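Local structure of MOBA relate protein (Mycobacterium sp., 2WAW) at residues Gly8-Ala13 with Asp47-Thr52; Gly35-Met40 with Asp105-Thr110. The protein is of unknown function but, as a MobA-like member of the GT-A nucleotidyltransferase group, probably binds a nucleotide and transfers a nucleotidyl group. All blocks are in the same frame, centred on the assembly; numbering follows the deposited sequence.

Interaction 1 of 2, residues Gly8-Ala13 with Asp47-Thr52; sequences GVVLAA and DQLIVT
V10 and L49 meet on the sheet face that lies under helix 33-42. CG2 of V10 reaches CD1 of L49 at 4.0 Å, and the two side chains cross at a slant. L49 holds its CG anti to the backbone N (chi1 -178°). This carries CD1 back over G8, where it sits 3.6 Å from the G8 O atom. G8 has no side chain, and the methyl packs close beside the place where one would start. On the same face V51 CG1 touches A12 CB at 4.1 Å. V10 and V51 also pack on L38 of the helix. V9, L11, I50 and T52 point to the other face, which helix 84-90 helps to cover. Here V9 CG2 and I50 CD1 are only loosely apposed, at 4.4 Å.

Between the two apolar faces the strands run parallel, 14° apart. Q48 O accepts from G8 N, and G8 O accepts from I50 N. V10 N then gives a bond to I50 O (2.9 Å), and T52 N one to V10 O (3.0 Å). At the Q48 end, the Q48 side chain is held through T7 and D70.

The regular pairing breaks down at A12. Past A12 the chain leads toward the glycine-containing loop that probably receives the nucleotide, as in MobA relatives. The OG1 of T52, set between its own backbone N and carbonyl carbon (chi1 67°), accepts from A12 N at 3.1 Å. T52 O offers the same N-H only a weak, bent bond. T52 OG1 is also bonded to S84 OG, so this buried hydroxyl links both strands to helix 84-90. The chemistry implies a buried apolar pairing in which backbone N-H groups and carbonyls satisfy each other, until the T52 hydroxyl takes over as the main acceptor at A12.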
ATOM      1  N   GLY A   8      -2.494   8.832   1.912  1.00 13.55           N
ATOM      2  CA  GLY A   8      -2.319   7.384   1.763  1.00 13.05           C
ATOM      3  C   GLY A   8      -2.171   7.021   0.302  1.00 14.30           C
ATOM      4  O   GLY A   8      -2.830   7.604  -0.549  1.00 15.43           O
ATOM      5  N   VAL A   9      -1.302   6.050   0.007  1.00 14.31           N
ATOM      6  CA  VAL A   9      -1.082   5.608  -1.363  1.00 13.82           C
ATOM      7  C   VAL A   9      -1.162   4.079  -1.346  1.00 15.73           C
ATOM      8  O   VAL A   9      -0.332   3.413  -0.728  1.00 13.81           O
ATOM      9  CB  VAL A   9       0.317   6.040  -1.904  1.00 13.87           C
ATOM     10  CG1 VAL A   9       0.544   5.514  -3.359  1.00 15.42           C
ATOM     11  CG2 VAL A   9       0.507   7.581  -1.842  1.00 15.90           C
ATOM     12  N   VAL A  10      -2.175   3.543  -2.009  1.00 13.55           N
ATOM     13  CA  VAL A  10      -2.340   2.107  -2.144  1.00 14.85           C
ATOM     14  C   VAL A  10      -1.833   1.717  -3.526  1.00 15.31           C
ATOM     15  O   VAL A  10      -2.422   2.112  -4.555  1.00 14.27           O
ATOM     16  CB  VAL A  10      -3.811   1.709  -1.987  1.00 13.73           C
ATOM     17  CG1 VAL A  10      -3.999   0.208  -2.240  1.00 15.67           C
ATOM     18  CG2 VAL A  10      -4.322   2.039  -0.600  1.00 16.13           C
ATOM     19  N   LEU A  11      -0.738   0.963  -3.546  1.00 14.77           N
ATOM     20  CA  LEU A  11      -0.125   0.517  -4.814  1.00 13.99           C
ATOM     21  C   LEU A  11      -0.817  -0.757  -5.263  1.00 14.51           C
ATOM     22  O   LEU A  11      -0.714  -1.804  -4.600  1.00 15.04           O
ATOM     23  CB  LEU A  11       1.389   0.308  -4.644  1.00 15.32           C
ATOM     24  CG  LEU A  11       2.128   1.560  -4.157  1.00 13.91           C
ATOM     25  CD1 LEU A  11       3.560   1.170  -3.760  1.00 20.68           C
ATOM     26  CD2 LEU A  11       2.192   2.626  -5.252  1.00 15.14           C
ATOM     27  N   ALA A  12      -1.571  -0.649  -6.356  1.00 16.38           N
ATOM     28  CA  ALA A  12      -2.419  -1.757  -6.818  1.00 15.54           C
ATOM     29  C   ALA A  12      -2.308  -2.004  -8.318  1.00 16.45           C
ATOM     30  O   ALA A  12      -3.255  -2.477  -8.949  1.00 15.79           O
ATOM     31  CB  ALA A  12      -3.879  -1.528  -6.401  1.00 16.09           C
ATOM     32  N   ALA A  13      -1.134  -1.688  -8.853  1.00 14.71           N
ATOM     33  CA  ALA A  13      -0.836  -1.843 -10.280  1.00 15.62           C
ATOM     34  C   ALA A  13       0.053  -3.074 -10.502  1.00 17.21           C
ATOM     35  O   ALA A  13       1.129  -3.207  -9.902  1.00 17.35           O
ATOM     36  CB  ALA A  13      -0.155  -0.575 -10.811  1.00 17.10           C
ATOM     37  N   ASP A  47      -5.812  12.475   4.714  1.00 17.40           N
ATOM     38  CA  ASP A  47      -6.542  13.586   4.105  1.00 17.44           C
ATOM     39  C   ASP A  47      -6.863  13.310   2.640  1.00 18.27           C
ATOM     40  O   ASP A  47      -7.775  13.922   2.058  1.00 20.99           O
ATOM     41  CB  ASP A  47      -5.712  14.863   4.154  1.00 18.88           C
ATOM     42  CG  ASP A  47      -5.491  15.388   5.566  1.00 19.24           C
ATOM     43  OD1 ASP A  47      -6.184  14.966   6.514  1.00 20.33           O
ATOM     44  OD2 ASP A  47      -4.604  16.255   5.700  1.00 20.55           O
ATOM     45  N   GLN A  48      -6.097  12.400   2.038  1.00 16.85           N
ATOM     46  CA  GLN A  48      -6.211  12.072   0.631  1.00 14.97           C
ATOM     47  C   GLN A  48      -5.852  10.602   0.507  1.00 13.98           C
ATOM     48  O   GLN A  48      -4.954  10.138   1.214  1.00 14.75           O
ATOM     49  CB  GLN A  48      -5.221  12.919  -0.182  1.00 18.06           C
ATOM     50  CG  GLN A  48      -5.079  12.511  -1.653  1.00 15.03           C
ATOM     51  CD  GLN A  48      -4.011  13.286  -2.381  1.00 15.36           C
ATOM     52  OE1 GLN A  48      -2.980  13.672  -1.798  1.00 15.78           O
ATOM     53  NE2 GLN A  48      -4.224  13.487  -3.673  1.00 15.04           N
ATOM     54  N   LEU A  49      -6.516   9.902  -0.392  1.00 13.52           N
ATOM     55  CA  LEU A  49      -6.182   8.538  -0.694  1.00 13.50           C
ATOM     56  C   LEU A  49      -6.056   8.310  -2.191  1.00 15.31           C
ATOM     57  O   LEU A  49      -6.967   8.474  -2.889  1.00 16.08           O
ATOM     58  CB  LEU A  49      -7.211   7.587  -0.093  1.00 20.00           C
ATOM     59  CG  LEU A  49      -7.047   6.083  -0.246  1.00 20.00           C
ATOM     60  CD1 LEU A  49      -5.723   5.630   0.304  1.00 20.00           C
ATOM     61  CD2 LEU A  49      -8.164   5.399   0.491  1.00 20.00           C
ATOM     62  N   ILE A  50      -4.876   7.883  -2.600  1.00 14.14           N
ATOM     63  CA  ILE A  50      -4.536   7.593  -3.982  1.00 13.67           C
ATOM     64  C   ILE A  50      -4.422   6.081  -4.193  1.00 14.13           C
ATOM     65  O   ILE A  50      -3.884   5.406  -3.395  1.00 14.41           O
ATOM     66  CB  ILE A  50      -3.167   8.179  -4.349  1.00 16.26           C
ATOM     67  CG1 ILE A  50      -3.187   9.707  -4.294  1.00 16.53           C
ATOM     68  CG2 ILE A  50      -2.689   7.671  -5.690  1.00 17.97           C
ATOM     69  CD1 ILE A  50      -1.870  10.302  -4.390  1.00 15.53           C
ATOM     70  N   VAL A  51      -5.005   5.604  -5.258  1.00 13.56           N
ATOM     71  CA  VAL A  51      -4.866   4.193  -5.626  1.00 15.17           C
ATOM     72  C   VAL A  51      -4.304   4.115  -7.030  1.00 15.26           C
ATOM     73  O   VAL A  51      -4.801   4.788  -7.950  1.00 15.19           O
ATOM     74  CB  VAL A  51      -6.224   3.462  -5.599  1.00 15.54           C
ATOM     75  CG1 VAL A  51      -6.040   1.925  -5.779  1.00 17.34           C
ATOM     76  CG2 VAL A  51      -6.991   3.801  -4.326  1.00 21.95           C
ATOM     77  N   THR A  52      -3.250   3.305  -7.201  1.00 14.83           N
ATOM     78  CA  THR A  52      -2.690   3.114  -8.544  1.00 14.01           C
ATOM     79  C   THR A  52      -3.201   1.813  -9.131  1.00 13.82           C
ATOM     80  O   THR A  52      -3.381   0.812  -8.422  1.00 15.29           O
ATOM     81  CB  THR A  52      -1.137   3.103  -8.564  1.00 14.25           C
ATOM     82  OG1 THR A  52      -0.675   1.942  -7.862  1.00 15.73           O
ATOM     83  CG2 THR A  52      -0.553   4.357  -7.874  1.00 15.38           C
TER

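Interaction 2 of 2, residues Gly35-Met40 with Asp105-Thr110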
ATOM      1  N   GLY A  35     -10.951  -4.302  -2.764  1.00 14.08           N
ATOM      2  CA  GLY A  35     -12.056  -3.687  -2.024  1.00 14.95           C
ATOM      3  C   GLY A  35     -11.851  -3.791  -0.523  1.00 15.18           C
ATOM      4  O   GLY A  35     -12.118  -2.849   0.232  1.00 14.25           O
ATOM      5  N   ALA A  36     -11.346  -4.937  -0.081  1.00 15.16           N
ATOM      6  CA  ALA A  36     -11.077  -5.116   1.334  1.00 15.40           C
ATOM      7  C   ALA A  36      -9.966  -4.183   1.838  1.00 15.54           C
ATOM      8  O   ALA A  36     -10.090  -3.548   2.909  1.00 16.48           O
ATOM      9  CB  ALA A  36     -10.732  -6.575   1.622  1.00 13.74           C
ATOM     10  N   THR A  37      -8.899  -4.070   1.056  1.00 15.41           N
ATOM     11  CA  THR A  37      -7.806  -3.158   1.403  1.00 15.72           C
ATOM     12  C   THR A  37      -8.280  -1.698   1.426  1.00 15.40           C
ATOM     13  O   THR A  37      -7.950  -0.947   2.341  1.00 15.85           O
ATOM     14  CB  THR A  37      -6.633  -3.317   0.450  1.00 17.44           C
ATOM     15  OG1 THR A  37      -6.198  -4.682   0.513  1.00 15.53           O
ATOM     16  CG2 THR A  37      -5.485  -2.381   0.835  1.00 15.40           C
ATOM     17  N   LEU A  38      -9.091  -1.312   0.440  1.00 14.86           N
ATOM     18  CA  LEU A  38      -9.554   0.082   0.383  1.00 15.33           C
ATOM     19  C   LEU A  38     -10.567   0.413   1.473  1.00 17.43           C
ATOM     20  O   LEU A  38     -10.581   1.542   1.993  1.00 15.23           O
ATOM     21  CB  LEU A  38     -10.097   0.414  -1.007  1.00 14.81           C
ATOM     22  CG  LEU A  38      -9.078   0.363  -2.157  1.00 16.14           C
ATOM     23  CD1 LEU A  38      -9.795   0.730  -3.447  1.00 17.34           C
ATOM     24  CD2 LEU A  38      -7.887   1.293  -1.934  1.00 18.27           C
ATOM     25  N   ALA A  39     -11.387  -0.573   1.848  1.00 17.07           N
ATOM     26  CA  ALA A  39     -12.302  -0.425   3.000  1.00 18.81           C
ATOM     27  C   ALA A  39     -11.517  -0.024   4.246  1.00 17.66           C
ATOM     28  O   ALA A  39     -11.920   0.896   4.974  1.00 20.92           O
ATOM     29  CB  ALA A  39     -13.060  -1.718   3.247  1.00 19.87           C
ATOM     30  N   MET A  40     -10.383  -0.685   4.477  1.00 15.74           N
ATOM     31  CA  MET A  40      -9.520  -0.363   5.619  1.00 15.83           C
ATOM     32  C   MET A  40      -8.821   0.996   5.433  1.00 16.43           C
ATOM     33  O   MET A  40      -8.770   1.819   6.365  1.00 17.22           O
ATOM     34  CB  MET A  40      -8.538  -1.526   5.860  1.00 16.13           C
ATOM     35  CG  MET A  40      -7.509  -1.309   6.963  1.00 18.16           C
ATOM     36  SD  MET A  40      -6.116  -0.273   6.445  1.00 20.87           S
ATOM     37  CE  MET A  40      -5.471  -1.236   5.086  1.00 25.15           C
ATOM     38  N   ASP A 105      -3.009  -5.537  -2.051  1.00 16.36           N
ATOM     39  CA  ASP A 105      -3.236  -6.944  -1.699  1.00 15.43           C
ATOM     40  C   ASP A 105      -2.866  -7.285  -0.248  1.00 14.70           C
ATOM     41  O   ASP A 105      -2.670  -8.456   0.100  1.00 16.52           O
ATOM     42  CB  ASP A 105      -2.554  -7.913  -2.694  1.00 14.41           C
ATOM     43  CG  ASP A 105      -1.069  -7.629  -2.880  1.00 17.98           C
ATOM     44  OD1 ASP A 105      -0.750  -6.506  -3.334  1.00 18.68           O
ATOM     45  OD2 ASP A 105      -0.237  -8.534  -2.624  1.00 19.29           O
ATOM     46  N   GLN A 106      -2.832  -6.284   0.605  1.00 13.98           N
ATOM     47  CA  GLN A 106      -2.587  -6.442   2.026  1.00 17.32           C
ATOM     48  C   GLN A 106      -3.728  -5.900   2.915  1.00 16.06           C
ATOM     49  O   GLN A 106      -3.562  -4.919   3.597  1.00 17.15           O
ATOM     50  CB  GLN A 106      -1.326  -5.691   2.425  1.00 17.58           C
ATOM     51  CG  GLN A 106      -0.062  -6.105   1.826  1.00 21.51           C
ATOM     52  CD  GLN A 106       1.075  -5.090   2.039  1.00 23.96           C
ATOM     53  OE1 GLN A 106       1.096  -4.015   1.477  1.00 32.50           O
ATOM     54  NE2 GLN A 106       2.024  -5.477   2.809  1.00 20.61           N
ATOM     55  N   PRO A 107      -4.877  -6.557   2.870  1.00 14.59           N
ATOM     56  CA  PRO A 107      -6.048  -6.064   3.607  1.00 15.51           C
ATOM     57  C   PRO A 107      -5.966  -6.232   5.115  1.00 18.28           C
ATOM     58  O   PRO A 107      -6.793  -5.667   5.844  1.00 21.22           O
ATOM     59  CB  PRO A 107      -7.200  -6.909   3.048  1.00 15.71           C
ATOM     60  CG  PRO A 107      -6.549  -8.193   2.598  1.00 14.91           C
ATOM     61  CD  PRO A 107      -5.183  -7.756   2.073  1.00 15.80           C
ATOM     62  N   GLY A 108      -4.997  -7.023   5.573  1.00 15.35           N
ATOM     63  CA  GLY A 108      -4.820  -7.308   7.000  1.00 17.83           C
ATOM     64  C   GLY A 108      -4.147  -6.207   7.799  1.00 17.05           C
ATOM     65  O   GLY A 108      -4.072  -6.278   9.011  1.00 18.09           O
ATOM     66  N   ILE A 109      -3.617  -5.196   7.119  1.00 16.56           N
ATOM     67  CA  ILE A 109      -3.124  -3.991   7.794  1.00 16.52           C
ATOM     68  C   ILE A 109      -4.296  -3.358   8.552  1.00 17.99           C
ATOM     69  O   ILE A 109      -5.441  -3.479   8.123  1.00 20.05           O
ATOM     70  CB  ILE A 109      -2.542  -3.023   6.722  1.00 15.96           C
ATOM     71  CG1 ILE A 109      -1.196  -3.558   6.221  1.00 16.86           C
ATOM     72  CG2 ILE A 109      -2.392  -1.595   7.261  1.00 22.88           C
ATOM     73  CD1 ILE A 109      -0.698  -2.834   4.963  1.00 18.62           C
ATOM     74  N   THR A 110      -4.015  -2.700   9.679  1.00 19.49           N
ATOM     75  CA  THR A 110      -5.058  -2.050  10.476  1.00 18.49           C
ATOM     76  C   THR A 110      -4.915  -0.536  10.501  1.00 18.08           C
ATOM     77  O   THR A 110      -3.805   0.009  10.389  1.00 17.51           O
ATOM     78  CB  THR A 110      -5.082  -2.536  11.953  1.00 18.82           C
ATOM     79  OG1 THR A 110      -3.897  -2.105  12.638  1.00 19.39           O
ATOM     80  CG2 THR A 110      -5.203  -4.042  12.031  1.00 20.01           C
TER
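T37 and P107 bring helix 33-42 against the type I turn Q106-I109, with their CA atoms only 4.0 Å apart. No hydrogen bond joins the two segments.

The OG1 of T37 sits over one face of the P107 ring, 3.3 Å from P107 N and 3.5 Å from P107 CB. The proline nitrogen has no hydrogen to share, so this is packing. The main polar partner of T37 OG1 is the carbonyl oxygen of G104, just before the turn. The hydroxyl therefore fixes the helix to the start of this loop while capping the ring face. One residue earlier in the helix, A36 CB meets P107 CB at 3.8 Å.

M40 makes the second group of contacts. Its CG leaves anti to the backbone N (chi1 176°), and the chain then bends at chi2 and chi3. This wraps it round the carbonyl of I109: M40 CG comes to 3.2 Å from I109 O, and M40 SD to 3.7 Å from the same oxygen. The terminal CE turns to the I109 side chain and rests 3.8 Å from its CG2. M102 of strand 98-103 packs against T37, M40 and I109 alike.

The loop has further ties. D105 OD2 is bonded to V182 N, and Q106 OE1 to L103 N. T110 is the N-cap of helix 111-121, with its OG1 bonded to A113 N. A bound triethylene glycol, probably from the crystallisation liquor, lies about 4 Å from the P107 side chain.

G104, D105, Q106 and P107 form the Gly-Asp-Gln-Pro motif that follows a central strand. This motif probably borders the nucleotide and metal site of the GT-A fold, as in MobA relatives.

Overall arrangement
From the N terminus, strand 6-12 comes first and helix 33-42 follows. Interaction 1 closes the first loop when strand 48-53 pairs with strand 6-12, completing a beta-alpha-beta crossover. Interaction 2 starts on the helix inside that crossover and closes a longer loop at 105-110, after strand 98-103. The two contacts thus cross along the chain. Their centres are 12 Å apart. T37 joins them directly: its CG2 lies 4.3 Å from V10 CG1. One face of helix 33-42 therefore rests on the parallel strands, while T37 and M40 reach the loop. Together they tie the first half of the sheet to the segment leading into helix 111-121.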